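Local coordinates for protein geranyltranstransferase (Enterococcus faecalis, PDB 3P8L) that probably catalyses the magnesium-dependent condensation of isopentenyl diphosphate with geranyl diphosphate to give farnesyl diphosphate, at residues Lys142-Leu145 / Met146-Leu149; Leu295-Gln298 / Leu299-Arg302. All coordinates share one frame; numbering follows the deposited sequence.

How the contacts relate
Both contacts are local, each made within a single run of eight residues, and they come in series along the chain: contact 1 lies on helix 139-153, contact 2 at the end of helix 289-298 and the tail after it. They share no helix. Their centres are 31 Å apart, on opposite sides of the chain's centre, and their nearest atoms stay about 17 Å from each other. Contact 1 continues as regular helix and faces the second subunit; contact 2 unwinds into the C-terminus, and no other chain of the assembly touches it. Together they sample the helical isoprenoid synthase fold at the dimer interface and at its closing helix.

Contact 1. Residues Lys142-Leu145 / Met146-Leu149; sequences KVLL and MQQL
Four consecutive i to i+4 backbone hydrogen bonds link residues 142-145 to residues 146-149. Met-146 N reaches Lys-142 O at 3.0 Å and Gln-147 N reaches Val-143 O at 3.0 Å, the latter with the straightest N-H...O angle of the four, 166°. Gln-148 N to Leu-144 O (2.9 Å) and Leu-149 N to Leu-145 O (2.8 Å) complete the turn of alpha-helix.

Methyl CG1 of Val-143 sits against the face of the Gln-147 amide, over NE2 of Gln-147, at 3.5 Å, while NE2 itself is hydrogen-bonded to Ser-133 O of the second subunit. With chi1 at -76° and an extended chain beyond CG, this side chain runs back past the Val-143 carbonyl, where Gln-147 CG sits 3.2 Å from Val-143 O. Lys-142 and Met-146 run side by side. In the modelled conformer of Met-146, one of two, the thioether methyl CE lies 3.9 Å from Lys-142 CG and 4.1 Å from Val-143 CG2. Further round the helix, Leu-144 CD1 lies alongside Gln-148.

Outside the turn, Lys-142 NZ is bound by the carbonyls of Ser-133 and Ser-135 in the same chain, and Met-146 packs on Met-146 of the second subunit. Leu-149 fits among helices 71-92, 114-133 and 175-200. The chemistry is therefore that of an interface helix: the N-H groups of 146-149 and the carbonyls of 142-145 satisfy one another, one face (Lys-142, Val-143, Met-146, Gln-147) meets the second subunit while Leu-145 and Leu-149 turn to the core of their own chain, and the Gln-147 amide gives an N-H to a carbonyl across the boundary.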
ATOM      1  N   LYS A 142      10.181 -12.968   3.486  1.00 45.99           N
ATOM      2  CA  LYS A 142       8.920 -12.326   3.165  1.00 50.21           C
ATOM      3  C   LYS A 142       8.754 -11.084   4.012  1.00 47.52           C
ATOM      4  O   LYS A 142       8.543 -10.004   3.470  1.00 51.02           O
ATOM      5  CB  LYS A 142       7.757 -13.292   3.378  1.00 51.65           C
ATOM      6  CG  LYS A 142       6.421 -12.782   2.863  1.00 41.00           C
ATOM      7  CD  LYS A 142       5.364 -13.874   2.853  1.00 47.76           C
ATOM      8  CE  LYS A 142       5.516 -14.741   1.631  1.00 35.89           C
ATOM      9  NZ  LYS A 142       4.311 -15.631   1.446  1.00 38.79           N
ATOM     10  N   VAL A 143       8.926 -11.230   5.327  1.00 43.66           N
ATOM     11  CA  VAL A 143       8.767 -10.125   6.263  1.00 40.30           C
ATOM     12  C   VAL A 143       9.809  -9.036   6.053  1.00 43.40           C
ATOM     13  O   VAL A 143       9.474  -7.854   6.066  1.00 42.08           O
ATOM     14  CB  VAL A 143       8.726 -10.624   7.747  1.00 42.86           C
ATOM     15  CG1 VAL A 143       8.973  -9.494   8.764  1.00 41.37           C
ATOM     16  CG2 VAL A 143       7.408 -11.275   8.033  1.00 38.35           C
ATOM     17  N   LEU A 144      11.060  -9.439   5.811  1.00 41.62           N
ATOM     18  CA  LEU A 144      12.133  -8.492   5.518  1.00 46.66           C
ATOM     19  C   LEU A 144      11.819  -7.663   4.265  1.00 35.89           C
ATOM     20  O   LEU A 144      12.007  -6.454   4.251  1.00 39.57           O
ATOM     21  CB  LEU A 144      13.477  -9.230   5.339  1.00 43.60           C
ATOM     22  CG  LEU A 144      14.700  -8.392   4.948  1.00 50.52           C
ATOM     23  CD1 LEU A 144      14.988  -7.298   5.973  1.00 47.67           C
ATOM     24  CD2 LEU A 144      15.918  -9.292   4.756  1.00 56.36           C
ATOM     25  N   LEU A 145      11.362  -8.326   3.220  1.00 37.64           N
ATOM     26  CA  LEU A 145      11.144  -7.638   1.948  1.00 41.42           C
ATOM     27  C   LEU A 145       9.895  -6.737   2.003  1.00 39.14           C
ATOM     28  O   LEU A 145       9.863  -5.704   1.340  1.00 41.74           O
ATOM     29  CB  LEU A 145      11.107  -8.634   0.783  1.00 35.93           C
ATOM     30  CG  LEU A 145      12.473  -9.242   0.402  1.00 41.06           C
ATOM     31  CD1 LEU A 145      12.386  -9.961  -0.917  1.00 39.06           C
ATOM     32  CD2 LEU A 145      13.570  -8.215   0.329  1.00 37.14           C
ATOM     33  N   MET A 146       8.915  -7.103   2.833  1.00 39.38           N
ATOM     34  CA  MET A 146       7.720  -6.275   3.044  0.50 39.50           C
ATOM     35  C   MET A 146       8.107  -5.022   3.829  1.00 40.11           C
ATOM     36  O   MET A 146       7.682  -3.913   3.493  1.00 37.60           O
ATOM     37  CB  MET A 146       6.594  -7.066   3.735  0.50 37.51           C
ATOM     38  CG  MET A 146       5.842  -8.041   2.799  0.50 43.03           C
ATOM     39  SD  MET A 146       4.450  -8.961   3.527  0.50 46.39           S
ATOM     40  CE  MET A 146       5.196  -9.707   4.967  0.50 51.97           C
ATOM     41  N   GLN A 147       8.939  -5.209   4.858  1.00 39.88           N
ATOM     42  CA  GLN A 147       9.517  -4.103   5.623  1.00 37.65           C
ATOM     43  C   GLN A 147      10.268  -3.139   4.724  1.00 33.74           C
ATOM     44  O   GLN A 147      10.092  -1.907   4.804  1.00 41.00           O
ATOM     45  CB  GLN A 147      10.488  -4.626   6.708  1.00 41.73           C
ATOM     46  CG  GLN A 147       9.815  -5.238   7.932  1.00 47.31           C
ATOM     47  CD  GLN A 147      10.789  -6.002   8.840  1.00 55.42           C
ATOM     48  OE1 GLN A 147      11.960  -6.190   8.505  1.00 45.88           O
ATOM     49  NE2 GLN A 147      10.296  -6.440   9.996  1.00 41.64           N
ATOM     50  N   GLN A 148      11.103  -3.699   3.859  1.00 35.22           N
ATOM     51  CA  GLN A 148      11.965  -2.909   2.997  1.00 33.77           C
ATOM     52  C   GLN A 148      11.160  -2.201   1.882  1.00 34.12           C
ATOM     53  O   GLN A 148      11.438  -1.046   1.539  1.00 34.32           O
ATOM     54  CB  GLN A 148      13.080  -3.783   2.415  1.00 40.23           C
ATOM     55  CG  GLN A 148      14.189  -4.168   3.439  1.00 41.44           C
ATOM     56  CD  GLN A 148      14.939  -2.974   3.978  1.00 42.43           C
ATOM     57  OE1 GLN A 148      15.446  -2.150   3.218  1.00 50.73           O
ATOM     58  NE2 GLN A 148      15.019  -2.868   5.303  1.00 53.81           N
ATOM     59  N   LEU A 149      10.162  -2.883   1.339  1.00 32.12           N
ATOM     60  CA  LEU A 149       9.334  -2.268   0.288  1.00 34.89           C
ATOM     61  C   LEU A 149       8.562  -1.095   0.844  1.00 30.92           C
ATOM     62  O   LEU A 149       8.571  -0.015   0.239  1.00 35.93           O
ATOM     63  CB  LEU A 149       8.398  -3.286  -0.373  1.00 35.36           C
ATOM     64  CG  LEU A 149       7.602  -2.799  -1.598  1.00 34.40           C
ATOM     65  CD1 LEU A 149       8.511  -2.428  -2.768  1.00 28.27           C
ATOM     66  CD2 LEU A 149       6.623  -3.880  -2.008  1.00 31.62           C
TER

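Contact 2. Residues Leu295-Gln298 / Leu299-Arg302; sequences LLTQ and LQLR
Leu-299 and Gln-300 remain bonded to the end of helix 289-298 through two i to i+3 backbone hydrogen bonds. Leu-299 N donates to Leu-296 O over 3.1 Å, and Gln-300 N to Thr-297 O over 3.1 Å as well. Both donors stand well above the carbonyl plane, 60° out of it in the first bond and by a similar amount in the second, which marks a tightened turn with the chain leaving the regular alpha spacing. Leu-296 O and Gln-300 N, which an alpha-helix would pair, are 3.9 Å apart.

The van der Waals contacts are largely between side chain and backbone. With CG beside its own N (chi1 -61°), Leu-299 brings CG to 3.7 Å from Leu-295 O, with CB near the Leu-296 carbonyl. Gln-300 does much the same one residue on: its CB comes to 3.3 Å from Thr-297 O, and the extended chain runs on past that carbonyl, with Gln-300 CG 3.6 Å from Thr-297 O.

Thr-297 OG1 is hydrogen-bonded to Ala-293 O, one turn back along the helix. Arg-225 of helix 205-230 binds Gln-298 O through NH2, and more weakly Leu-299 O through NE. Leu-296 packs on Phe-214 and Tyr-218 of helix 205-230 and on Leu-270 of helix 259-283, while Leu-299 meets Tyr-218 and Ala-221 of helix 205-230.

Successive i to i+3 bonds, followed by Gln-300 in a polyproline-II-like conformation, are typical of a helix C-terminus tightening before it unwinds, here into the C-terminal tail of an all-helical isoprenoid synthase fold.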
ATOM      1  N   LEU A 295      24.682  -2.393 -16.995  1.00 48.78           N
ATOM      2  CA  LEU A 295      23.632  -1.410 -16.669  1.00 53.88           C
ATOM      3  C   LEU A 295      24.226  -0.029 -16.388  1.00 53.23           C
ATOM      4  O   LEU A 295      23.667   0.987 -16.791  1.00 53.26           O
ATOM      5  CB  LEU A 295      22.757  -1.887 -15.503  1.00 56.92           C
ATOM      6  CG  LEU A 295      21.835  -3.082 -15.802  1.00 60.00           C
ATOM      7  CD1 LEU A 295      21.162  -3.533 -14.542  1.00 62.89           C
ATOM      8  CD2 LEU A 295      20.793  -2.780 -16.874  1.00 62.54           C
ATOM      9  N   LEU A 296      25.378  -0.015 -15.722  1.00 56.71           N
ATOM     10  CA  LEU A 296      26.180   1.197 -15.545  1.00 60.46           C
ATOM     11  C   LEU A 296      26.709   1.760 -16.873  1.00 61.84           C
ATOM     12  O   LEU A 296      26.595   2.963 -17.119  1.00 64.56           O
ATOM     13  CB  LEU A 296      27.346   0.895 -14.612  1.00 63.10           C
ATOM     14  CG  LEU A 296      27.510   1.719 -13.352  1.00 65.03           C
ATOM     15  CD1 LEU A 296      26.179   1.960 -12.659  1.00 64.22           C
ATOM     16  CD2 LEU A 296      28.444   0.932 -12.476  1.00 62.05           C
ATOM     17  N   THR A 297      27.267   0.886 -17.719  1.00 59.18           N
ATOM     18  CA  THR A 297      27.712   1.234 -19.081  1.00 61.35           C
ATOM     19  C   THR A 297      26.616   1.908 -19.917  1.00 62.35           C
ATOM     20  O   THR A 297      26.901   2.881 -20.623  1.00 67.33           O
ATOM     21  CB  THR A 297      28.245  -0.016 -19.852  1.00 64.58           C
ATOM     22  OG1 THR A 297      29.349  -0.591 -19.147  1.00 73.21           O
ATOM     23  CG2 THR A 297      28.702   0.326 -21.277  1.00 63.47           C
ATOM     24  N   GLN A 298      25.376   1.414 -19.818  1.00 59.25           N
ATOM     25  CA  GLN A 298      24.262   1.946 -20.618  0.50 61.76           C
ATOM     26  C   GLN A 298      23.952   3.409 -20.283  1.00 63.21           C
ATOM     27  O   GLN A 298      23.382   4.127 -21.107  1.00 66.12           O
ATOM     28  CB  GLN A 298      22.982   1.104 -20.474  0.50 60.99           C
ATOM     29  CG  GLN A 298      23.050  -0.357 -20.949  0.50 64.61           C
ATOM     30  CD  GLN A 298      24.106  -0.616 -22.010  0.50 63.45           C
ATOM     31  OE1 GLN A 298      24.667   0.314 -22.587  0.50 59.56           O
ATOM     32  NE2 GLN A 298      24.389  -1.889 -22.260  0.50 65.20           N
ATOM     33  N   LEU A 299      24.328   3.848 -19.079  1.00 63.92           N
ATOM     34  CA  LEU A 299      24.090   5.236 -18.648  1.00 66.11           C
ATOM     35  C   LEU A 299      25.153   6.265 -19.106  1.00 68.93           C
ATOM     36  O   LEU A 299      24.972   7.465 -18.892  1.00 72.01           O
ATOM     37  CB  LEU A 299      23.905   5.311 -17.128  1.00 58.50           C
ATOM     38  CG  LEU A 299      22.760   4.578 -16.429  1.00 64.43           C
ATOM     39  CD1 LEU A 299      22.804   4.889 -14.942  1.00 62.02           C
ATOM     40  CD2 LEU A 299      21.375   4.918 -17.000  1.00 57.17           C
ATOM     41  N   GLN A 300      26.242   5.799 -19.725  1.00 73.85           N
ATOM     42  CA  GLN A 300      27.264   6.678 -20.330  1.00 82.26           C
ATOM     43  C   GLN A 300      26.693   7.582 -21.429  1.00 89.75           C
ATOM     44  O   GLN A 300      25.645   7.287 -22.005  1.00 89.86           O
ATOM     45  CB  GLN A 300      28.402   5.853 -20.945  1.00 82.32           C
ATOM     46  CG  GLN A 300      29.435   5.304 -19.967  1.00 83.03           C
ATOM     47  CD  GLN A 300      30.463   4.388 -20.630  1.00 85.98           C
ATOM     48  OE1 GLN A 300      30.549   4.303 -21.858  1.00 90.34           O
ATOM     49  NE2 GLN A 300      31.251   3.698 -19.811  1.00 83.36           N
ATOM     50  N   LEU A 301      27.389   8.679 -21.719  1.00 97.98           N
ATOM     51  CA  LEU A 301      27.029   9.533 -22.850  1.00104.85           C
ATOM     52  C   LEU A 301      28.006   9.347 -24.007  1.00111.43           C
ATOM     53  O   LEU A 301      29.224   9.310 -23.802  1.00113.28           O
ATOM     54  CB  LEU A 301      26.940  11.004 -22.434  1.00103.45           C
ATOM     55  CG  LEU A 301      25.772  11.385 -21.513  1.00101.77           C
ATOM     56  CD1 LEU A 301      25.940  12.803 -20.990  1.00103.14           C
ATOM     57  CD2 LEU A 301      24.420  11.223 -22.200  1.00 98.85           C
ATOM     58  N   ARG A 302      27.458   9.219 -25.216  1.00117.51           N
ATOM     59  CA  ARG A 302      28.245   8.939 -26.421  1.00122.27           C
ATOM     60  C   ARG A 302      28.063  10.022 -27.482  1.00124.27           C
ATOM     61  O   ARG A 302      26.954  10.509 -27.708  1.00125.03           O
ATOM     62  CB  ARG A 302      27.864   7.573 -26.997  1.00123.31           C
ATOM     63  CG  ARG A 302      28.861   6.998 -27.999  1.00125.99           C
ATOM     64  CD  ARG A 302      28.894   5.473 -27.945  1.00129.98           C
ATOM     65  NE  ARG A 302      29.623   4.981 -26.773  1.00135.30           N
ATOM     66  CZ  ARG A 302      29.059   4.512 -25.660  1.00135.48           C
ATOM     67  NH1 ARG A 302      29.820   4.096 -24.656  1.00133.04           N
ATOM     68  NH2 ARG A 302      27.737   4.455 -25.542  1.00135.77           N
ATOM     69  OXT ARG A 302      29.021  10.427 -28.147  1.00124.94           O
TER